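Local structure of putative acyl-CoA thioester hydrolase HI0827 (Haemophilus influenzae, 1YLI) at residues F68-S73 with E110-T115; N8-K13 with E97-K102. The protein binds coenzyme A as a hexameric hotdog-fold enzyme and probably hydrolyses the thioester bond of a broad range of acyl-CoA substrates. All blocks are in the same frame, centred on the assembly; numbering follows the deposited sequence.

Interaction 1: F68-S73 with E110-T115; sequences FIKPIS and ERYCVT. With COA (coenzyme A), chain E.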
loop_
_atom_site.group_PDB
_atom_site.type_symbol
_atom_site.label_atom_id
_atom_site.label_comp_id
_atom_site.label_asym_id
_atom_site.label_seq_id
_atom_site.Cartn_x
_atom_site.Cartn_y
_atom_site.Cartn_z
ATOM N N PHE B 68 3.422 -19.658 17.105
ATOM C CA PHE B 68 4.513 -18.981 16.360
ATOM C C PHE B 68 5.754 -19.149 17.256
ATOM O O PHE B 68 5.822 -18.573 18.346
ATOM C CB PHE B 68 4.175 -17.481 16.086
ATOM C CG PHE B 68 2.887 -17.283 15.305
ATOM C CD1 PHE B 68 2.886 -17.337 13.927
ATOM C CD2 PHE B 68 1.677 -17.145 15.959
ATOM C CE1 PHE B 68 1.709 -17.184 13.201
ATOM C CE2 PHE B 68 0.477 -17.026 15.245
ATOM C CZ PHE B 68 0.497 -17.065 13.878
ATOM N N ILE B 69 6.728 -19.928 16.800
ATOM C CA ILE B 69 7.836 -20.268 17.684
ATOM C C ILE B 69 8.990 -19.264 17.723
ATOM O O ILE B 69 9.697 -19.191 18.725
ATOM C CB ILE B 69 8.403 -21.682 17.430
ATOM C CG1 ILE B 69 9.017 -21.798 16.025
ATOM C CG2 ILE B 69 7.352 -22.757 17.718
ATOM C CD1 ILE B 69 10.220 -22.809 15.970
ATOM N N LYS B 70 9.167 -18.500 16.639
ATOM C CA LYS B 70 10.299 -17.599 16.503
ATOM C C LYS B 70 9.856 -16.363 15.718
ATOM O O LYS B 70 9.020 -16.486 14.828
ATOM C CB LYS B 70 11.463 -18.305 15.773
ATOM C CG LYS B 70 12.312 -19.228 16.680
ATOM C CD LYS B 70 13.481 -19.910 15.923
ATOM C CE LYS B 70 14.622 -18.884 15.552
ATOM N NZ LYS B 70 16.000 -19.507 15.279
ATOM N N PRO B 71 10.400 -15.173 16.070
ATOM C CA PRO B 71 10.021 -13.938 15.379
ATOM C C PRO B 71 10.605 -13.846 13.963
ATOM O O PRO B 71 11.492 -14.628 13.616
ATOM C CB PRO B 71 10.600 -12.851 16.277
ATOM C CG PRO B 71 11.730 -13.526 17.032
ATOM C CD PRO B 71 11.358 -14.929 17.171
ATOM N N ILE B 72 10.082 -12.930 13.147
ATOM C CA ILE B 72 10.619 -12.688 11.815
ATOM C C ILE B 72 10.991 -11.203 11.789
ATOM O O ILE B 72 10.261 -10.381 12.386
ATOM C CB ILE B 72 9.557 -12.995 10.772
ATOM C CG1 ILE B 72 9.076 -14.455 10.947
ATOM C CG2 ILE B 72 10.081 -12.747 9.333
ATOM C CD1 ILE B 72 7.802 -14.769 10.110
ATOM N N SER B 73 12.121 -10.862 11.156
ATOM C CA SER B 73 12.506 -9.468 10.944
ATOM C C SER B 73 12.147 -8.981 9.539
ATOM O O SER B 73 12.117 -9.746 8.581
ATOM C CB SER B 73 14.015 -9.308 11.080
ATOM O OG SER B 73 14.450 -9.603 12.384
ATOM N N GLU B 110 20.333 -18.651 8.053
ATOM C CA GLU B 110 19.689 -19.728 8.813
ATOM C C GLU B 110 18.250 -19.883 8.370
ATOM O O GLU B 110 17.581 -18.886 8.131
ATOM C CB GLU B 110 19.758 -19.467 10.336
ATOM C CG GLU B 110 18.581 -20.046 11.137
ATOM C CD GLU B 110 18.868 -20.199 12.632
ATOM O OE1 GLU B 110 19.828 -20.934 12.983
ATOM O OE2 GLU B 110 18.120 -19.596 13.454
ATOM N N ARG B 111 17.789 -21.130 8.290
ATOM C CA ARG B 111 16.400 -21.445 7.973
ATOM C C ARG B 111 15.686 -22.069 9.163
ATOM O O ARG B 111 16.245 -22.895 9.901
ATOM C CB ARG B 111 16.346 -22.413 6.804
ATOM C CG ARG B 111 17.029 -21.844 5.580
ATOM C CD ARG B 111 17.083 -22.807 4.444
ATOM N NE ARG B 111 18.286 -22.531 3.662
ATOM C CZ ARG B 111 18.300 -21.972 2.451
ATOM N NH1 ARG B 111 17.153 -21.633 1.833
ATOM N NH2 ARG B 111 19.475 -21.768 1.848
ATOM N N TYR B 112 14.451 -21.666 9.360
ATOM C CA TYR B 112 13.665 -22.216 10.450
ATOM C C TYR B 112 12.199 -22.196 10.122
ATOM O O TYR B 112 11.764 -21.469 9.229
ATOM C CB TYR B 112 13.927 -21.473 11.772
ATOM C CG TYR B 112 13.643 -19.990 11.766
ATOM C CD1 TYR B 112 14.593 -19.088 11.313
ATOM C CD2 TYR B 112 12.428 -19.494 12.225
ATOM C CE1 TYR B 112 14.354 -17.715 11.312
ATOM C CE2 TYR B 112 12.171 -18.111 12.247
ATOM C CZ TYR B 112 13.143 -17.230 11.792
ATOM O OH TYR B 112 12.910 -15.836 11.787
ATOM N N CYS B 113 11.438 -23.041 10.802
ATOM C CA CYS B 113 10.005 -23.080 10.592
ATOM C C CYS B 113 9.314 -22.286 11.708
ATOM O O CYS B 113 9.445 -22.626 12.867
ATOM C CB CYS B 113 9.533 -24.529 10.571
ATOM S SG CYS B 113 7.764 -24.650 10.263
ATOM N N VAL B 114 8.606 -21.222 11.342
ATOM C CA VAL B 114 7.884 -20.328 12.245
ATOM C C VAL B 114 6.590 -20.938 12.746
ATOM O O VAL B 114 6.313 -20.941 13.958
ATOM C CB VAL B 114 7.563 -19.008 11.514
ATOM C CG1 VAL B 114 6.633 -18.112 12.306
ATOM C CG2 VAL B 114 8.856 -18.308 11.299
ATOM N N THR B 115 5.812 -21.469 11.802
ATOM C CA THR B 115 4.523 -22.054 12.144
ATOM C C THR B 115 4.058 -23.015 11.061
ATOM O O THR B 115 4.662 -23.093 10.004
ATOM C CB THR B 115 3.457 -20.954 12.373
ATOM O OG1 THR B 115 2.339 -21.542 13.062
ATOM C CG2 THR B 115 3.003 -20.268 11.073
HETATM N N1A COA E . 0.605 -21.083 23.801
HETATM C C2A COA E . 0.186 -20.299 24.849
HETATM N N3A COA E . 1.106 -19.749 25.691
HETATM C C4A COA E . 2.418 -19.964 25.456
HETATM C C5A COA E . 2.846 -20.761 24.409
HETATM C C6A COA E . 1.920 -21.318 23.556
HETATM N N6A COA E . 2.259 -22.181 22.609
HETATM N N7A COA E . 4.183 -20.834 24.445
HETATM C C8A COA E . 4.606 -20.077 25.487
HETATM N N9A COA E . 3.518 -19.544 26.126
HETATM C C1B COA E . 3.514 -18.653 27.300
HETATM C C2B COA E . 4.261 -19.230 28.491
HETATM O O2B COA E . 3.532 -20.186 29.226
HETATM C C3B COA E . 4.538 -17.955 29.263
HETATM O O3B COA E . 3.360 -17.513 29.906
HETATM P P3B COA E . 3.347 -16.641 31.254
HETATM O O7A COA E . 3.521 -17.652 32.376
HETATM O O8A COA E . 2.057 -15.914 31.437
HETATM O O9A COA E . 4.533 -15.715 31.332
HETATM C C4B COA E . 4.818 -16.957 28.149
HETATM O O4B COA E . 4.238 -17.499 26.994
HETATM C C5B COA E . 6.314 -16.720 27.955
HETATM O O5B COA E . 6.951 -17.983 27.883
HETATM P P1A COA E . 8.533 -18.029 28.032
HETATM O O1A COA E . 8.952 -19.401 28.500
HETATM O O2A COA E . 9.009 -16.904 28.919
HETATM O O3A COA E . 9.141 -17.614 26.593
HETATM P P2A COA E . 9.388 -18.668 25.434
HETATM O O4A COA E . 8.340 -19.726 25.713
HETATM O O5A COA E . 10.800 -19.213 25.424
HETATM O O6A COA E . 9.073 -17.778 24.134
HETATM C CBP COA E . 8.004 -16.161 22.774
HETATM C CCP COA E . 7.848 -17.084 23.969
HETATM C CDP COA E . 6.599 -15.656 22.390
HETATM C CEP COA E . 8.904 -15.029 23.263
HETATM C CAP COA E . 8.640 -16.934 21.592
HETATM O OAP COA E . 7.869 -18.102 21.430
HETATM C C9P COA E . 8.603 -16.115 20.319
HETATM O O9P COA E . 9.450 -14.990 20.207
HETATM N N8P COA E . 7.738 -16.469 19.361
HETATM C C7P COA E . 7.490 -15.669 18.160
HETATM C C6P COA E . 6.537 -14.526 18.467
HETATM C C5P COA E . 6.320 -13.664 17.250
HETATM O O5P COA E . 7.220 -12.901 16.871
HETATM N N4P COA E . 5.108 -13.756 16.691
HETATM C C3P COA E . 4.684 -12.916 15.589
HETATM C C2P COA E . 4.368 -13.744 14.359
HETATM S S1P COA E . 5.853 -14.546 13.734
#

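Interaction 2: N8-K13 with E97-K102; sequences NGRQSK and EVWVKK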
loop_
_atom_site.group_PDB
_atom_site.type_symbol
_atom_site.label_atom_id
_atom_site.label_comp_id
_atom_site.label_asym_id
_atom_site.label_seq_id
_atom_site.Cartn_x
_atom_site.Cartn_y
_atom_site.Cartn_z
ATOM N N ASN B 8 17.384 -28.833 14.022
ATOM C CA ASN B 8 16.863 -30.102 14.517
ATOM C C ASN B 8 16.764 -31.135 13.402
ATOM O O ASN B 8 16.379 -32.271 13.664
ATOM C CB ASN B 8 15.471 -29.929 15.169
ATOM C CG ASN B 8 15.462 -28.923 16.345
ATOM O OD1 ASN B 8 14.500 -28.158 16.507
ATOM N ND2 ASN B 8 16.516 -28.926 17.155
ATOM N N GLY B 9 17.088 -30.744 12.168
ATOM C CA GLY B 9 16.986 -31.630 11.015
ATOM C C GLY B 9 15.615 -31.698 10.337
ATOM O O GLY B 9 15.418 -32.528 9.443
ATOM N N ARG B 10 14.663 -30.845 10.733
ATOM C CA ARG B 10 13.347 -30.811 10.071
ATOM C C ARG B 10 13.533 -30.229 8.675
ATOM O O ARG B 10 14.368 -29.366 8.491
ATOM C CB ARG B 10 12.351 -29.931 10.841
ATOM C CG ARG B 10 10.951 -29.914 10.285
ATOM C CD ARG B 10 10.100 -28.872 10.993
ATOM N NE ARG B 10 8.747 -28.842 10.454
ATOM C CZ ARG B 10 7.709 -28.236 11.033
ATOM N NH1 ARG B 10 7.876 -27.562 12.173
ATOM N NH2 ARG B 10 6.500 -28.282 10.450
ATOM N N GLN B 11 12.758 -30.707 7.707
ATOM C CA GLN B 11 12.809 -30.209 6.322
ATOM C C GLN B 11 11.403 -29.793 5.922
ATOM O O GLN B 11 10.436 -30.363 6.415
ATOM C CB GLN B 11 13.319 -31.293 5.352
ATOM C CG GLN B 11 14.620 -32.012 5.776
ATOM C CD GLN B 11 14.919 -33.235 4.900
ATOM O OE1 GLN B 11 14.334 -33.384 3.820
ATOM N NE2 GLN B 11 15.816 -34.118 5.364
ATOM N N SER B 12 11.289 -28.788 5.054
ATOM C CA SER B 12 9.975 -28.346 4.536
ATOM C C SER B 12 9.240 -29.471 3.817
ATOM O O SER B 12 9.864 -30.296 3.165
ATOM C CB SER B 12 10.127 -27.158 3.604
ATOM O OG SER B 12 11.061 -27.459 2.592
ATOM N N LYS B 13 7.927 -29.527 3.983
ATOM C CA LYS B 13 7.108 -30.518 3.311
ATOM C C LYS B 13 6.165 -29.828 2.342
ATOM O O LYS B 13 5.626 -28.749 2.645
ATOM C CB LYS B 13 6.285 -31.307 4.335
ATOM C CG LYS B 13 7.046 -32.420 5.022
ATOM C CD LYS B 13 6.099 -33.202 5.991
ATOM C CE LYS B 13 6.862 -34.013 7.079
ATOM N NZ LYS B 13 7.234 -33.221 8.335
ATOM N N GLU B 97 3.102 -24.792 5.800
ATOM C CA GLU B 97 4.253 -24.593 6.691
ATOM C C GLU B 97 4.861 -23.279 6.274
ATOM O O GLU B 97 4.967 -23.011 5.067
ATOM C CB GLU B 97 5.299 -25.692 6.472
ATOM C CG GLU B 97 4.970 -27.039 7.070
ATOM C CD GLU B 97 6.093 -28.058 6.903
ATOM O OE1 GLU B 97 7.035 -27.833 6.087
ATOM O OE2 GLU B 97 6.022 -29.097 7.592
ATOM N N VAL B 98 5.252 -22.463 7.253
ATOM C CA VAL B 98 5.940 -21.195 6.991
ATOM C C VAL B 98 7.385 -21.353 7.377
ATOM O O VAL B 98 7.698 -21.699 8.520
ATOM C CB VAL B 98 5.292 -20.025 7.740
ATOM C CG1 VAL B 98 6.026 -18.655 7.448
ATOM C CG2 VAL B 98 3.881 -19.906 7.284
ATOM N N TRP B 99 8.271 -21.168 6.403
ATOM C CA TRP B 99 9.693 -21.218 6.609
ATOM C C TRP B 99 10.312 -19.842 6.363
ATOM O O TRP B 99 9.853 -19.081 5.473
ATOM C CB TRP B 99 10.322 -22.229 5.652
ATOM C CG TRP B 99 10.010 -23.634 6.083
ATOM C CD1 TRP B 99 8.870 -24.338 5.838
ATOM C CD2 TRP B 99 10.861 -24.484 6.850
ATOM N NE1 TRP B 99 8.982 -25.607 6.378
ATOM C CE2 TRP B 99 10.178 -25.695 7.042
ATOM C CE3 TRP B 99 12.141 -24.325 7.411
ATOM C CZ2 TRP B 99 10.731 -26.753 7.745
ATOM C CZ3 TRP B 99 12.689 -25.371 8.118
ATOM C CH2 TRP B 99 11.995 -26.575 8.267
ATOM N N VAL B 100 11.374 -19.542 7.120
ATOM C CA VAL B 100 12.073 -18.269 7.023
ATOM C C VAL B 100 13.534 -18.511 6.697
ATOM O O VAL B 100 14.154 -19.442 7.246
ATOM C CB VAL B 100 11.944 -17.489 8.365
ATOM C CG1 VAL B 100 12.654 -16.140 8.302
ATOM C CG2 VAL B 100 10.474 -17.243 8.651
ATOM N N LYS B 101 14.091 -17.691 5.801
ATOM C CA LYS B 101 15.523 -17.605 5.608
ATOM C C LYS B 101 15.987 -16.232 6.165
ATOM O O LYS B 101 15.521 -15.163 5.726
ATOM C CB LYS B 101 15.893 -17.799 4.146
ATOM C CG LYS B 101 17.391 -17.768 3.880
ATOM C CD LYS B 101 17.744 -18.019 2.416
ATOM C CE LYS B 101 19.283 -18.189 2.257
ATOM N NZ LYS B 101 19.640 -18.585 0.867
ATOM N N LYS B 102 16.877 -16.277 7.159
ATOM C CA LYS B 102 17.268 -15.082 7.877
ATOM C C LYS B 102 18.077 -14.122 7.003
ATOM O O LYS B 102 19.061 -14.533 6.361
ATOM C CB LYS B 102 18.117 -15.478 9.065
ATOM C CG LYS B 102 17.586 -14.962 10.339
ATOM C CD LYS B 102 18.005 -15.875 11.500
ATOM C CE LYS B 102 17.413 -15.328 12.783
ATOM N NZ LYS B 102 17.356 -13.846 12.723
HETATM O O HOH W 1 8.248 -30.320 8.048
#

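Interaction 1: F68-S73 with E110-T115
K70 lies across one face of the Y112 ring. CE of K70 stands over the centre of the ring, 4.0 Å from the Y112 centroid and only 9° off the ring normal, which defines a CH-pi contact; NZ, 4.5 Å from the same centroid, adds a cation-pi component. The lysine chain is bent at chi3 (71°), and from above the ring face NZ also reaches E110 in a salt bridge, meeting OE2 2.8 Å away, nearly along the C-O axis. The carboxylate thus holds the ammonium end while the ring supports the methylenes.

The phenol is fixed at its rim as well. Y112 OH donates to P71 O at 2.6 Å, in the carbonyl plane, and P71 O lies at the ring edge, so one tyrosine engages two consecutive residues of the loop by different sides. Its chi1 of 59° sets CG between backbone N and carbonyl carbon, turning the ring toward 68-73.

Further along, the backbones join through a hydrogen bond from I69 N to V114 O (3.0 Å). The branches of V114 divide the apolar work: CG2 packs against I72 CG1 at 3.9 Å, at about a right angle between side chains, whereas CG1 meets the edge of the F68 ring. F68 runs alongside T115, pointing the same way.

The loop also lines the ligand site. F68 O accepts from N8P of coenzyme A (3.0 Å), and V114 CG1 lies 3.9 Å from S1P. Since S90, S91 and S130 of the second subunit also hydrogen-bond to coenzyme A, the arrangement is one wall of the intersubunit coenzyme A site of a hotdog-fold thioesterase.

Interaction 2: N8-K13 with E97-K102
W99 and E97, alternate residues of strand 91-101, both direct their side chains at the loop 8-13 and account for all of the strand's buried surface in this contact. The indole receives S12 over one face: CB sits 3.7 Å from the centroid of the five-membered ring, a CH-pi contact displaced toward the rim. R10 lies obliquely to the same indole, its CD 3.9 Å from W99 CZ2.

The two strand residues are also tied together. W99 NE1 donates to E97 OE1 at 3.0 Å and an angle of 177°, with the acceptor in the ring plane, a bond that restrains indole and carboxylate together. K13 N reaches the same OE1 at 2.8 Å from the opposite face of the carboxylate plane, so this oxygen is gripped by two donors.

The other oxygen serves R10. With CG anti to its backbone N (chi1 -176°) and the chain extended from CG to NE, the arginine brings NH2 within 3.0 Å of E97 OE2. The acceptor is in the guanidinium plane, but the two flat groups stand 84° apart and NH2 comes from above the carboxylate plane, so the salt bridge is single-pronged; NH2 also pairs with D116. A water donates to E97 OE2 and Q11 O and accepts from R10 NE and K13 NZ.

Both carboxylate oxygens are therefore engaged, by an arginine, a backbone amide, an indole and a water. Such surroundings would be expected to favour the ionised form of E97, and they tie the N-terminal loop to the sheet by charge and directional bonds as well as by indole packing.

How the interactions relate
Both interactions attach a loop to neighbouring antiparallel strands of one sheet, with centres about 8 Å apart. The strands are directly paired: E110 O lies 2.9 Å from K102 N, and Y112 O the same distance from V100 N, both probable hydrogen bonds. V114 CG2 also packs against V100 CG2. Interaction 1 is the more buried, with six of ten touching residues buried, and combines aliphatic and aromatic packing with polar bonds beside coenzyme A. Interaction 2 is only partly buried and relies on one carboxylate, met by an arginine, a backbone amide, an indole and a water; the side chain of W99 is about 12 Å from the bound coenzyme A. One shapes the ligand pocket, the other secures the N-terminal loop.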